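PDB 3GO9: insulinase family protease from Yersinia pestis, which belongs to the insulinase (M16) peptidase family and binds zinc in the crystal, but its activity and substrates are uncertain. Local coordinates for residues Leu79-Phe85 / Ala133-Asp137; Thr109-Phe113 / Ala244-Thr248; Arg175-Leu181 / Ala247-Leu252; Leu286-Arg291 / Leu414-Phe418; Gly359-Phe365 / Leu422-Asn428. All blocks are in the same frame, centred on the assembly; numbering follows the deposited sequence. Where two conformers were deposited one is given.

Contact 1 (Leu79-Phe85 / Ala133-Asp137)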
# COMPACT_ATOMS: atom_id res chain seq x y z
N LEU A 79 4.51 5.48 -23.59
CA LEU A 79 5.71 4.68 -23.90
C LEU A 79 5.89 4.45 -25.39
O LEU A 79 6.96 4.03 -25.83
CB LEU A 79 5.66 3.32 -23.19
CG LEU A 79 5.59 3.40 -21.69
CD1 LEU A 79 5.24 2.03 -20.97
CD2 LEU A 79 6.91 3.97 -21.09
N MSE A 80 4.86 4.65 -26.20
CA MSE A 80 5.01 4.51 -27.64
C MSE A 80 5.70 5.73 -28.19
O MSE A 80 6.56 5.63 -29.06
CB MSE A 80 3.65 4.37 -28.32
CG MSE A 80 2.80 3.25 -27.84
SE MSE A 80 3.57 1.48 -28.17
CE MSE A 80 4.57 1.23 -26.67
N SER A 81 5.29 6.90 -27.73
CA SER A 81 5.85 8.13 -28.27
C SER A 81 5.60 9.24 -27.29
O SER A 81 4.58 9.21 -26.56
CB SER A 81 5.25 8.43 -29.64
OG SER A 81 4.10 9.21 -29.55
N SER A 82 6.51 10.21 -27.25
CA SER A 82 6.34 11.34 -26.35
C SER A 82 6.80 12.59 -27.05
O SER A 82 7.85 12.60 -27.69
CB SER A 82 7.08 11.11 -25.05
OG SER A 82 6.64 11.94 -23.99
N ALA A 83 6.00 13.64 -26.95
CA ALA A 83 6.18 14.81 -27.84
C ALA A 83 7.58 15.44 -27.79
O ALA A 83 8.09 15.91 -28.83
CB ALA A 83 5.12 15.88 -27.58
N SER A 84 8.25 15.42 -26.64
CA SER A 84 9.54 16.06 -26.47
C SER A 84 10.72 15.15 -26.85
O SER A 84 11.87 15.55 -26.69
CB SER A 84 9.75 16.49 -25.04
OG SER A 84 8.76 17.43 -24.61
N PHE A 85 10.43 13.96 -27.35
CA PHE A 85 11.45 12.93 -27.54
C PHE A 85 11.46 12.34 -28.95
O PHE A 85 10.44 11.98 -29.51
CB PHE A 85 11.17 11.74 -26.62
CG PHE A 85 11.33 12.07 -25.18
CD1 PHE A 85 12.45 11.67 -24.48
CD2 PHE A 85 10.33 12.74 -24.48
CE1 PHE A 85 12.60 11.96 -23.12
CE2 PHE A 85 10.51 13.04 -23.10
CZ PHE A 85 11.67 12.66 -22.45
N ALA A 133 10.39 16.06 -18.46
CA ALA A 133 9.83 16.31 -19.77
C ALA A 133 8.86 15.17 -20.13
O ALA A 133 7.75 15.44 -20.65
CB ALA A 133 10.94 16.45 -20.74
N TRP A 134 9.24 13.93 -19.83
CA TRP A 134 8.39 12.79 -20.12
C TRP A 134 7.12 12.90 -19.28
O TRP A 134 6.01 12.68 -19.75
CB TRP A 134 9.08 11.44 -19.86
CG TRP A 134 8.24 10.28 -20.30
CD1 TRP A 134 8.11 9.81 -21.59
CD2 TRP A 134 7.35 9.47 -19.50
NE1 TRP A 134 7.23 8.74 -21.61
CE2 TRP A 134 6.78 8.51 -20.34
CE3 TRP A 134 7.00 9.47 -18.14
CZ2 TRP A 134 5.88 7.58 -19.89
CZ3 TRP A 134 6.12 8.48 -17.67
CH2 TRP A 134 5.56 7.57 -18.57
N LEU A 135 7.27 13.26 -18.02
CA LEU A 135 6.13 13.33 -17.11
C LEU A 135 5.20 14.50 -17.50
O LEU A 135 3.96 14.36 -17.39
CB LEU A 135 6.55 13.48 -15.66
CG LEU A 135 7.21 12.23 -15.06
CD1 LEU A 135 7.95 12.58 -13.75
CD2 LEU A 135 6.22 11.12 -14.81
N SER A 136 5.77 15.62 -17.90
CA SER A 136 4.94 16.77 -18.40
C SER A 136 4.30 16.54 -19.75
O SER A 136 3.15 16.94 -19.98
CB SER A 136 5.67 18.09 -18.28
OG SER A 136 6.88 18.12 -19.00
N ASP A 137 5.01 15.87 -20.65
CA ASP A 137 4.38 15.39 -21.89
C ASP A 137 3.18 14.50 -21.56
O ASP A 137 2.10 14.65 -22.15
CB ASP A 137 5.35 14.53 -22.75
CG ASP A 137 6.47 15.29 -23.45
OD1 ASP A 137 6.49 16.56 -23.47
OD2 ASP A 137 7.30 14.55 -24.09
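Asp137 receives three hydrogen bonds from Ser82 and Ser84, and its two carboxylate oxygens share them unequally. OD2 takes Ser82 OG at 2.7 Å on its anti lone pair. The same OD2 takes the backbone N of Ser84 at 2.9 Å from the syn side, 30° out of the carboxylate plane. OD1 uses its syn lone pair for Ser84 OG, at 2.7 Å. The hydroxyls arrive by different torsions: Ser82 OG stands opposite its own backbone N (chi1 -161°), Ser84 OG opposite its carbonyl carbon. Bonds at both oxygens restrict the carboxylate's rotation, and its negative charge is probably favoured. Residues Ser82 to Phe85 form a type I beta turn in the loop after helix 70-80, so Asp137 fastens this turn to helix 125-140 within the M16 peptidase fold. Phe85 lies against the same helix by its edge: CE2 comes 3.6 Å from Trp134 N, and CD2 stands 3.6 Å from Asp137 OD2, both near the ring plane. Trp134 in turn directs an edge at the face of Phe85 in an offset T-shaped pair, with the planes at 75° and the Phe85 ring centroid 5.9 Å from that of the Trp134 five-membered ring. Further along the indole, CZ2 meets Leu79 CD2 at 3.9 Å, crossing it at a slant. Trp134 NE1 bonds to Ala78 O, while Leu90 and Trp94 of helix 87-95 pack on the indole.

Contact 2 (Thr109-Phe113 / Ala244-Thr248)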
# COMPACT_ATOMS: atom_id res chain seq x y z
N THR A 109 -1.91 1.16 -12.92
CA THR A 109 -3.23 1.77 -12.86
C THR A 109 -4.18 0.98 -11.97
O THR A 109 -4.01 -0.23 -11.78
CB THR A 109 -3.86 1.94 -14.24
OG1 THR A 109 -4.32 0.72 -14.74
CG2 THR A 109 -2.86 2.58 -15.22
N SER A 110 -5.15 1.65 -11.39
CA SER A 110 -5.98 1.02 -10.40
C SER A 110 -7.38 1.60 -10.50
O SER A 110 -7.76 2.18 -11.52
CB SER A 110 -5.30 1.20 -9.02
OG SER A 110 -5.97 0.50 -7.99
N TYR A 111 -8.19 1.39 -9.47
CA TYR A 111 -9.55 1.86 -9.44
C TYR A 111 -9.65 3.36 -9.37
O TYR A 111 -10.47 3.96 -9.99
CB TYR A 111 -10.23 1.20 -8.21
CG TYR A 111 -10.35 -0.26 -8.34
CD1 TYR A 111 -11.37 -0.83 -9.13
CD2 TYR A 111 -9.43 -1.14 -7.76
CE1 TYR A 111 -11.43 -2.23 -9.30
CE2 TYR A 111 -9.53 -2.51 -7.91
CZ TYR A 111 -10.54 -3.05 -8.68
OH TYR A 111 -10.61 -4.44 -8.85
N ASP A 112 -8.78 3.98 -8.55
CA ASP A 112 -8.88 5.41 -8.27
C ASP A 112 -7.60 6.19 -8.45
O ASP A 112 -7.57 7.37 -8.15
CB ASP A 112 -9.49 5.70 -6.88
CG ASP A 112 -8.67 5.27 -5.73
OD1 ASP A 112 -7.56 4.76 -5.94
OD2 ASP A 112 -9.20 5.40 -4.57
N PHE A 113 -6.60 5.55 -9.05
CA PHE A 113 -5.36 6.23 -9.37
C PHE A 113 -4.62 5.58 -10.51
O PHE A 113 -4.81 4.40 -10.83
CB PHE A 113 -4.42 6.37 -8.13
CG PHE A 113 -3.78 5.10 -7.72
CD1 PHE A 113 -2.54 4.70 -8.24
CD2 PHE A 113 -4.41 4.26 -6.77
CE1 PHE A 113 -1.94 3.53 -7.82
CE2 PHE A 113 -3.82 3.03 -6.41
CZ PHE A 113 -2.60 2.70 -6.88
N ALA A 244 -12.35 13.68 -6.53
CA ALA A 244 -11.91 12.45 -7.20
C ALA A 244 -12.56 11.22 -6.55
O ALA A 244 -12.85 11.18 -5.35
CB ALA A 244 -10.34 12.30 -7.19
N ALA A 245 -12.80 10.22 -7.38
CA ALA A 245 -13.21 8.91 -6.94
C ALA A 245 -12.29 8.33 -5.88
O ALA A 245 -11.04 8.45 -5.96
CB ALA A 245 -13.26 7.97 -8.12
N VAL A 246 -12.92 7.68 -4.88
CA VAL A 246 -12.22 6.95 -3.86
C VAL A 246 -12.74 5.50 -3.87
O VAL A 246 -13.98 5.21 -3.91
CB VAL A 246 -12.39 7.63 -2.46
CG1 VAL A 246 -11.79 6.77 -1.36
CG2 VAL A 246 -11.73 9.01 -2.46
N ALA A 247 -11.81 4.59 -3.95
CA ALA A 247 -12.19 3.19 -4.02
C ALA A 247 -12.45 2.76 -2.56
O ALA A 247 -11.57 2.92 -1.71
CB ALA A 247 -11.09 2.39 -4.61
N THR A 248 -13.63 2.18 -2.33
CA THR A 248 -14.04 1.61 -1.01
C THR A 248 -14.64 0.17 -1.11
O THR A 248 -15.47 -0.17 -1.98
CB THR A 248 -15.13 2.47 -0.41
OG1 THR A 248 -16.29 2.41 -1.24
CG2 THR A 248 -14.62 3.92 -0.25
O HOH W 1 -9.96 8.76 -8.42
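With chi1 at 66°, Asp112 holds CG between its own backbone N and carbonyl carbon, which carries its carboxylate across to the backbone of Ala247. Tyr111 instead has CG opposite its carbonyl carbon, turning the ring away and leaving CB to touch the other segment. The key bond runs from Ala247 N to Asp112 OD2, 2.8 Å long and nearly straight at 161°. The N-H comes from above the carboxylate, 40° out of its plane, rather than along it. The same oxygen rests 3.5 Å from Val246 CA, so the carboxylate sits close against the backbone at Val246-Ala247. Asp112 CB sits 3.3 Å from Ala245 O, and Tyr111 CB packs on Ala247 CB at 3.9 Å. A water lies within bonding reach of both carbonyls, 2.8 Å from Asp112 O and 2.7 Å from Ala245 O, though it has more acceptors nearby than protons to give. Within the loop, Ser110 N bonds to Phe113 O. The acid thus ties a beta-hairpin loop to the linker by which, as in M16 proteins generally, two related alpha/beta halves are joined. Tyr111 OH is held by Trp172 NE1, and Thr109 OG1 bonds to ND1 of His72, a zinc ligand. The loop connects antiparallel strands 107-109 and 114-120; the linker runs from helix 222-233 towards strand 257-261 and touches Tyr325 and Gln326 between strands 316-324 and 327-336.

Contact 3 (Arg175-Leu181 / Ala247-Leu252)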
# COMPACT_ATOMS: atom_id res chain seq x y z
N ARG A 175 -13.42 -10.69 -2.32
CA ARG A 175 -13.36 -9.51 -1.52
C ARG A 175 -14.08 -8.32 -2.12
O ARG A 175 -14.62 -7.51 -1.38
CB ARG A 175 -11.90 -9.15 -1.18
CG ARG A 175 -11.73 -8.08 -0.14
CD ARG A 175 -12.15 -8.52 1.24
NE ARG A 175 -12.31 -7.43 2.21
CZ ARG A 175 -13.38 -6.63 2.30
NH1 ARG A 175 -14.38 -6.71 1.42
NH2 ARG A 175 -13.42 -5.71 3.24
N LEU A 176 -14.11 -8.25 -3.46
CA LEU A 176 -14.78 -7.21 -4.23
C LEU A 176 -16.32 -7.24 -4.09
O LEU A 176 -17.01 -6.28 -4.43
CB LEU A 176 -14.47 -7.41 -5.69
CG LEU A 176 -13.15 -6.93 -6.25
CD1 LEU A 176 -13.00 -7.40 -7.70
CD2 LEU A 176 -13.10 -5.40 -6.20
N LYS A 177 -16.88 -8.37 -3.67
CA LYS A 177 -18.36 -8.47 -3.68
C LYS A 177 -18.99 -7.40 -2.77
O LYS A 177 -18.54 -7.13 -1.62
CB LYS A 177 -18.83 -9.86 -3.31
CG LYS A 177 -18.46 -10.95 -4.29
CD LYS A 177 -18.92 -12.28 -3.82
CE LYS A 177 -18.84 -13.31 -4.97
NZ LYS A 177 -18.94 -14.70 -4.45
N GLY A 178 -19.99 -6.73 -3.31
CA GLY A 178 -20.70 -5.70 -2.58
C GLY A 178 -20.08 -4.34 -2.65
O GLY A 178 -20.62 -3.40 -2.05
N SER A 179 -18.94 -4.22 -3.35
CA SER A 179 -18.26 -2.94 -3.48
C SER A 179 -18.67 -2.21 -4.74
O SER A 179 -19.28 -2.80 -5.63
CB SER A 179 -16.72 -3.11 -3.54
OG SER A 179 -16.40 -3.68 -4.78
N SER A 180 -18.22 -0.98 -4.83
CA SER A 180 -18.41 -0.16 -6.04
C SER A 180 -17.38 -0.43 -7.11
O SER A 180 -17.39 0.25 -8.13
CB SER A 180 -18.34 1.33 -5.69
OG SER A 180 -17.02 1.74 -5.42
N LEU A 181 -16.50 -1.40 -6.86
CA LEU A 181 -15.37 -1.67 -7.75
C LEU A 181 -15.72 -2.74 -8.77
O LEU A 181 -14.97 -2.99 -9.72
CB LEU A 181 -14.19 -2.11 -6.94
CG LEU A 181 -13.73 -1.17 -5.81
CD1 LEU A 181 -12.40 -1.68 -5.26
CD2 LEU A 181 -13.70 0.21 -6.31
N ALA A 247 -11.81 4.59 -3.95
CA ALA A 247 -12.19 3.19 -4.02
C ALA A 247 -12.45 2.76 -2.56
O ALA A 247 -11.57 2.92 -1.71
CB ALA A 247 -11.09 2.39 -4.61
N THR A 248 -13.63 2.18 -2.33
CA THR A 248 -14.04 1.61 -1.01
C THR A 248 -14.64 0.17 -1.11
O THR A 248 -15.47 -0.17 -1.98
CB THR A 248 -15.13 2.47 -0.41
OG1 THR A 248 -16.29 2.41 -1.24
CG2 THR A 248 -14.62 3.92 -0.25
N LEU A 249 -14.23 -0.66 -0.16
CA LEU A 249 -14.72 -2.07 -0.08
C LEU A 249 -15.87 -2.21 0.91
O LEU A 249 -15.95 -1.44 1.86
CB LEU A 249 -13.59 -2.94 0.38
CG LEU A 249 -12.45 -3.22 -0.58
CD1 LEU A 249 -11.30 -3.92 0.13
CD2 LEU A 249 -13.00 -4.08 -1.73
N ALA A 250 -16.78 -3.16 0.69
CA ALA A 250 -17.77 -3.52 1.72
C ALA A 250 -17.06 -4.29 2.85
O ALA A 250 -15.92 -4.81 2.68
CB ALA A 250 -18.83 -4.35 1.14
N PRO A 251 -17.71 -4.40 4.00
CA PRO A 251 -17.08 -5.21 5.06
C PRO A 251 -16.96 -6.66 4.62
O PRO A 251 -17.77 -7.16 3.83
CB PRO A 251 -18.09 -5.11 6.22
CG PRO A 251 -18.88 -3.84 5.92
CD PRO A 251 -18.96 -3.77 4.44
N LEU A 252 -15.92 -7.33 5.10
CA LEU A 252 -15.76 -8.75 4.89
C LEU A 252 -16.89 -9.51 5.55
O LEU A 252 -17.09 -9.37 6.75
CB LEU A 252 -14.44 -9.20 5.45
CG LEU A 252 -14.05 -10.65 5.20
CD1 LEU A 252 -13.68 -10.99 3.74
CD2 LEU A 252 -12.85 -10.94 6.11
O HOH W 2 -16.36 -5.46 -1.00
O HOH W 3 -18.04 -8.35 0.69
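A type II beta turn, Leu176 to Ser179, follows helix 170-175 and lies against an extended run of the linker between the two halves of this M16-type fold. Arg175 grips one carbonyl with two nitrogens: NH1 lies 2.8 Å and NH2 2.7 Å from Ala250 O, with the acceptor close to the guanidinium plane. The bend at chi2 (69°) folds the chain back so that this end faces the linker. Two leucines sandwich the flat group, Leu249 CD1 over the centre of one face and Leu252 CA over the other; Leu252 CD1 also crosses the chain, 3.8 Å from Arg175 CD. Arg175 NE is buried without a partner. NH2 also forms a salt bridge to Asp274 OD1, and Asp274 OD2 accepts Leu252 N, consistent with Asp274 positioning the guanidinium against the linker. In the turn, Gly178 has backbone angles (phi 86°) that call for glycine, and lacking a CB it fits closely beside Ala250 CB, which is 3.8 Å from Gly178 O. Ser179 OG donates to Leu176 O at 2.7 Å; by accepting Leu181 N it also forms an ST turn. A water joins Arg175 O and Lys177 O to Ala250 N, which donates to it over 2.9 Å. Leu181 CD2 rests on Ala247 CB at 3.8 Å. Helix 170-175 touches Leu249 through Trp172 and Leu252 through Trp171; strand 267-276 borders Pro251 and Leu252, and strand 327-336 borders Pro251 and Arg175.

Contact 4 (Leu286-Arg291 / Leu414-Phe418)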
# COMPACT_ATOMS: atom_id res chain seq x y z
N LEU A 286 -2.87 7.92 18.19
CA LEU A 286 -1.61 7.26 17.85
C LEU A 286 -1.28 6.16 18.89
O LEU A 286 -0.90 5.03 18.52
CB LEU A 286 -0.46 8.29 17.78
CG LEU A 286 0.90 7.70 17.42
CD1 LEU A 286 0.96 6.91 16.07
CD2 LEU A 286 1.96 8.83 17.37
N SER A 287 -1.39 6.51 20.16
CA SER A 287 -1.16 5.57 21.23
C SER A 287 -2.09 4.35 21.16
O SER A 287 -1.66 3.20 21.38
CB SER A 287 -1.35 6.29 22.56
OG SER A 287 -0.24 7.14 22.73
N ARG A 288 -3.35 4.61 20.89
CA ARG A 288 -4.33 3.49 20.74
C ARG A 288 -3.95 2.58 19.59
O ARG A 288 -4.02 1.35 19.71
CB ARG A 288 -5.76 3.99 20.56
CG ARG A 288 -6.33 4.76 21.72
CD ARG A 288 -7.84 4.99 21.60
NE ARG A 288 -8.24 5.69 20.37
CZ ARG A 288 -8.38 7.01 20.23
NH1 ARG A 288 -8.14 7.83 21.24
NH2 ARG A 288 -8.78 7.51 19.05
N TYR A 289 -3.53 3.15 18.46
CA TYR A 289 -3.06 2.38 17.30
C TYR A 289 -1.85 1.55 17.69
O TYR A 289 -1.78 0.34 17.40
CB TYR A 289 -2.74 3.28 16.06
CG TYR A 289 -1.99 2.55 14.99
CD1 TYR A 289 -2.62 1.59 14.21
CD2 TYR A 289 -0.62 2.71 14.81
CE1 TYR A 289 -1.98 0.87 13.29
CE2 TYR A 289 0.04 2.01 13.84
CZ TYR A 289 -0.63 1.07 13.08
OH TYR A 289 0.09 0.35 12.13
N TRP A 290 -0.89 2.17 18.39
CA TRP A 290 0.32 1.45 18.70
C TRP A 290 0.05 0.28 19.65
O TRP A 290 0.71 -0.77 19.55
CB TRP A 290 1.39 2.35 19.29
CG TRP A 290 2.17 3.17 18.27
CD1 TRP A 290 2.38 2.86 16.95
CD2 TRP A 290 2.94 4.36 18.52
NE1 TRP A 290 3.24 3.79 16.37
CE2 TRP A 290 3.58 4.71 17.33
CE3 TRP A 290 3.15 5.14 19.63
CZ2 TRP A 290 4.42 5.86 17.24
CZ3 TRP A 290 3.96 6.26 19.55
CH2 TRP A 290 4.58 6.61 18.38
N ARG A 291 -0.90 0.45 20.57
CA ARG A 291 -1.26 -0.63 21.50
C ARG A 291 -1.86 -1.78 20.72
O ARG A 291 -1.53 -2.98 20.98
CB ARG A 291 -2.25 -0.18 22.57
CG ARG A 291 -2.40 -1.23 23.66
CD ARG A 291 -3.34 -0.84 24.75
NE ARG A 291 -2.80 0.25 25.57
CZ ARG A 291 -3.44 0.78 26.63
NH1 ARG A 291 -4.64 0.33 27.00
NH2 ARG A 291 -2.89 1.77 27.30
N LEU A 414 7.48 10.23 21.30
CA LEU A 414 6.17 9.61 21.55
C LEU A 414 6.25 8.09 21.67
O LEU A 414 5.59 7.49 22.53
CB LEU A 414 5.18 10.06 20.48
CG LEU A 414 4.82 11.55 20.49
CD1 LEU A 414 3.77 11.87 19.34
CD2 LEU A 414 4.21 12.02 21.79
N ARG A 415 7.06 7.44 20.82
CA ARG A 415 7.21 5.98 20.83
C ARG A 415 7.90 5.55 22.13
O ARG A 415 7.49 4.56 22.77
CB ARG A 415 8.05 5.51 19.63
CG ARG A 415 8.20 3.97 19.53
CD ARG A 415 6.97 3.33 19.13
NE ARG A 415 7.18 1.90 19.00
CZ ARG A 415 6.23 1.02 18.73
NH1 ARG A 415 4.96 1.37 18.58
NH2 ARG A 415 6.57 -0.25 18.60
N GLN A 416 8.95 6.28 22.54
CA GLN A 416 9.57 5.99 23.85
C GLN A 416 8.54 6.06 24.97
O GLN A 416 8.53 5.25 25.89
CB GLN A 416 10.76 6.89 24.20
CG GLN A 416 11.57 6.40 25.42
CD GLN A 416 12.11 4.95 25.22
OE1 GLN A 416 13.07 4.73 24.48
NE2 GLN A 416 11.45 3.96 25.85
N ALA A 417 7.72 7.09 24.98
CA ALA A 417 6.77 7.24 26.06
C ALA A 417 5.74 6.12 26.02
O ALA A 417 5.34 5.60 27.09
CB ALA A 417 6.10 8.60 26.00
N PHE A 418 5.30 5.73 24.82
CA PHE A 418 4.41 4.57 24.67
C PHE A 418 5.06 3.29 25.29
O PHE A 418 4.44 2.59 26.11
CB PHE A 418 4.07 4.40 23.20
CG PHE A 418 3.42 3.11 22.88
CD1 PHE A 418 2.12 2.88 23.29
CD2 PHE A 418 4.12 2.11 22.27
CE1 PHE A 418 1.56 1.68 23.04
CE2 PHE A 418 3.55 0.90 22.07
CZ PHE A 418 2.28 0.70 22.48
O HOH W 4 3.11 -0.65 18.06
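Arg415 lays its end over a face of the Trp290 indole. Arg415 CZ stands 4.5 Å from the centroid of the Trp290 five-membered ring, almost on its normal, a cation-pi contact. The guanidinium is not stacked flat: its plane makes 78° with the indole, so it stands on edge and NH1 dips to 3.3 Å from Trp290 CG. Behind it, Arg415 CD sits over the six-membered ring in a CH-pi contact, 3.9 Å from its centroid. This double overlap depends on the bend of the arginine at chi2 (72°), which turns an otherwise extended chain along the indole. NH1 is further held by a water 2.8 Å away that donates to Trp290 O. Leu286 CD1 lies over the opposite indole face, toward its rim, and the far edge of the ring meets Leu414 O, 3.6 Å from Trp290 CZ3. Phe418 packs on the tryptophan's CB: Trp290 CB stands over the centre of its ring, 3.7 Å from the centroid, while the two rings meet obliquely. Away from the indole, Leu286 CD2 and Leu414 CD1 touch at 4.0 Å. Trp290 thus forms the middle of a helix-helix interface made by apolar and cation-pi packing, with one bridging water as its polar link. Tyr411 adds an edge-to-face ring contact to the indole, and Lys372 and Leu376 of helix 362-377 lie against Arg415. The segments 286-291 and 414-418 cross at -58°, axes 10.8 Å apart, on helices 283-309 and 408-421.

Contact 5 (Gly359-Phe365 / Leu422-Asn428)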
# COMPACT_ATOMS: atom_id res chain seq x y z
N GLY A 359 -3.18 -14.12 28.01
CA GLY A 359 -2.18 -13.26 27.47
C GLY A 359 -0.77 -13.74 27.61
O GLY A 359 -0.51 -14.95 27.79
N LEU A 360 0.12 -12.78 27.55
CA LEU A 360 1.54 -13.00 27.70
C LEU A 360 1.86 -13.17 29.17
O LEU A 360 1.18 -12.61 30.04
CB LEU A 360 2.29 -11.81 27.14
CG LEU A 360 2.24 -11.54 25.65
CD1 LEU A 360 3.35 -10.54 25.31
CD2 LEU A 360 2.39 -12.83 24.85
N SER A 361 2.91 -13.92 29.45
CA SER A 361 3.53 -13.90 30.77
C SER A 361 4.34 -12.63 30.97
O SER A 361 4.69 -11.93 30.01
CB SER A 361 4.48 -15.10 30.95
OG SER A 361 5.59 -14.95 30.13
N GLN A 362 4.68 -12.33 32.21
CA GLN A 362 5.50 -11.16 32.47
C GLN A 362 6.83 -11.29 31.79
O GLN A 362 7.38 -10.33 31.29
CB GLN A 362 5.71 -10.98 33.98
CG GLN A 362 6.49 -9.70 34.33
CD GLN A 362 5.67 -8.46 34.09
OE1 GLN A 362 4.57 -8.30 34.62
NE2 GLN A 362 6.21 -7.56 33.26
N ALA A 363 7.41 -12.51 31.80
CA ALA A 363 8.71 -12.70 31.18
C ALA A 363 8.65 -12.49 29.67
O ALA A 363 9.56 -11.88 29.08
CB ALA A 363 9.26 -14.11 31.50
N GLU A 364 7.57 -12.96 29.05
CA GLU A 364 7.37 -12.79 27.60
C GLU A 364 7.21 -11.30 27.25
O GLU A 364 7.83 -10.80 26.28
CB GLU A 364 6.13 -13.58 27.11
CG GLU A 364 6.32 -15.09 27.17
CD GLU A 364 5.03 -15.94 26.97
OE1 GLU A 364 3.90 -15.48 27.23
OE2 GLU A 364 5.18 -17.14 26.62
N PHE A 365 6.40 -10.62 28.05
CA PHE A 365 6.25 -9.15 27.92
C PHE A 365 7.57 -8.42 28.05
O PHE A 365 7.91 -7.60 27.22
CB PHE A 365 5.24 -8.65 28.93
CG PHE A 365 4.98 -7.17 28.87
CD1 PHE A 365 4.09 -6.63 27.94
CD2 PHE A 365 5.57 -6.32 29.77
CE1 PHE A 365 3.83 -5.26 27.93
CE2 PHE A 365 5.29 -4.97 29.72
CZ PHE A 365 4.41 -4.47 28.81
N LEU A 422 3.63 1.36 28.74
CA LEU A 422 2.81 0.19 28.54
C LEU A 422 3.01 -0.87 29.64
O LEU A 422 4.14 -1.21 29.98
CB LEU A 422 3.14 -0.45 27.22
CG LEU A 422 2.17 -1.52 26.73
CD1 LEU A 422 0.79 -0.97 26.51
CD2 LEU A 422 2.71 -2.15 25.45
N THR A 423 1.91 -1.37 30.18
CA THR A 423 1.95 -2.47 31.16
C THR A 423 1.51 -3.81 30.59
O THR A 423 0.82 -3.88 29.57
CB THR A 423 1.08 -2.16 32.38
OG1 THR A 423 -0.30 -2.15 32.00
CG2 THR A 423 1.48 -0.77 32.95
N LEU A 424 1.90 -4.89 31.27
CA LEU A 424 1.38 -6.22 30.89
C LEU A 424 -0.12 -6.23 30.84
O LEU A 424 -0.70 -6.79 29.94
CB LEU A 424 1.78 -7.25 31.96
CG LEU A 424 1.41 -8.69 31.68
CD1 LEU A 424 2.00 -9.25 30.40
CD2 LEU A 424 1.87 -9.51 32.91
N ALA A 425 -0.76 -5.68 31.87
CA ALA A 425 -2.20 -5.68 31.95
C ALA A 425 -2.84 -5.03 30.73
O ALA A 425 -3.88 -5.48 30.25
CB ALA A 425 -2.64 -4.98 33.18
N GLU A 426 -2.24 -3.93 30.29
CA GLU A 426 -2.76 -3.16 29.15
C GLU A 426 -2.60 -3.96 27.89
O GLU A 426 -3.57 -4.09 27.08
CB GLU A 426 -2.07 -1.82 29.04
CG GLU A 426 -2.43 -0.83 30.12
CD GLU A 426 -1.55 0.43 30.15
OE1 GLU A 426 -0.40 0.46 29.67
OE2 GLU A 426 -2.03 1.42 30.74
N LEU A 427 -1.39 -4.50 27.69
CA LEU A 427 -1.18 -5.28 26.45
C LEU A 427 -2.08 -6.54 26.48
O LEU A 427 -2.67 -6.90 25.49
CB LEU A 427 0.28 -5.68 26.27
CG LEU A 427 0.61 -6.24 24.86
CD1 LEU A 427 0.26 -5.24 23.76
CD2 LEU A 427 2.05 -6.63 24.66
N ASN A 428 -2.17 -7.22 27.62
CA ASN A 428 -3.05 -8.41 27.69
C ASN A 428 -4.54 -8.11 27.49
O ASN A 428 -5.28 -8.90 26.89
CB ASN A 428 -2.79 -9.16 29.01
CG ASN A 428 -1.55 -9.99 28.95
OD1 ASN A 428 -0.96 -10.13 27.89
ND2 ASN A 428 -1.11 -10.53 30.12
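Phe365 is packed tightly against the start of helix 424-435, whereas the side chains of Gln362 and Thr423 lie on the solvent side. Leu424 N stands above one face of the Phe365 ring, and in the ring plane CZ meets Leu422 O at 3.5 Å. Leu427 CD2 fills another part of that edge, 3.9 Å from Phe365 CD1. Leu424 runs past the phenylalanine in the opposite direction and puts CD1 3.6 Å from Phe365 CB. Beside this packing round the ring, the Asn428 amide pairs with one residue's backbone: OD1 accepts Leu360 N at 2.9 Å, tilted from the carbonyl plane, and ND2 gives a straight bond to Leu360 O at 3.1 Å. The pair fixes the amide's rotation. Gly359, at positive phi and without a CB to clash with that amide, brings CA to 3.4 Å from Asn428 OD1. On the looser side, Gln362 OE1 merely leans on Leu424 CD2 at 3.4 Å, its NE2 being bonded to Asp366. Each helix starts with a capping box, Ser361 with Glu364 and Thr423 with Glu426. The contact joins two helix beginnings, those of 362-377 and 424-435; helix 283-309 borders Leu422 and Leu427 through Arg291, Leu294 and Ala295.

In the fold
All five contacts are partly buried rather than deep core. Contacts 2 and 3 lie nearest the chain centre, share Ala247 and Thr248, and touch where Tyr111 packs on Leu181; here loops meet the linker, and side chains bind its backbone, an acid in contact 2 and an arginine in contact 3, with waters linking backbone atoms beside these bonds. Contact 1 lies across the centre from contacts 4 and 5; the centres of contacts 1 and 5 are about 57 Å apart. Its carboxylate-serine cluster contrasts with the apolar and cation-pi packing of contact 4, while contact 5 joins ring packing to an asparagine amide that bonds backbone. Contacts 4 and 5 adjoin through successive helices 408-421 and 424-435.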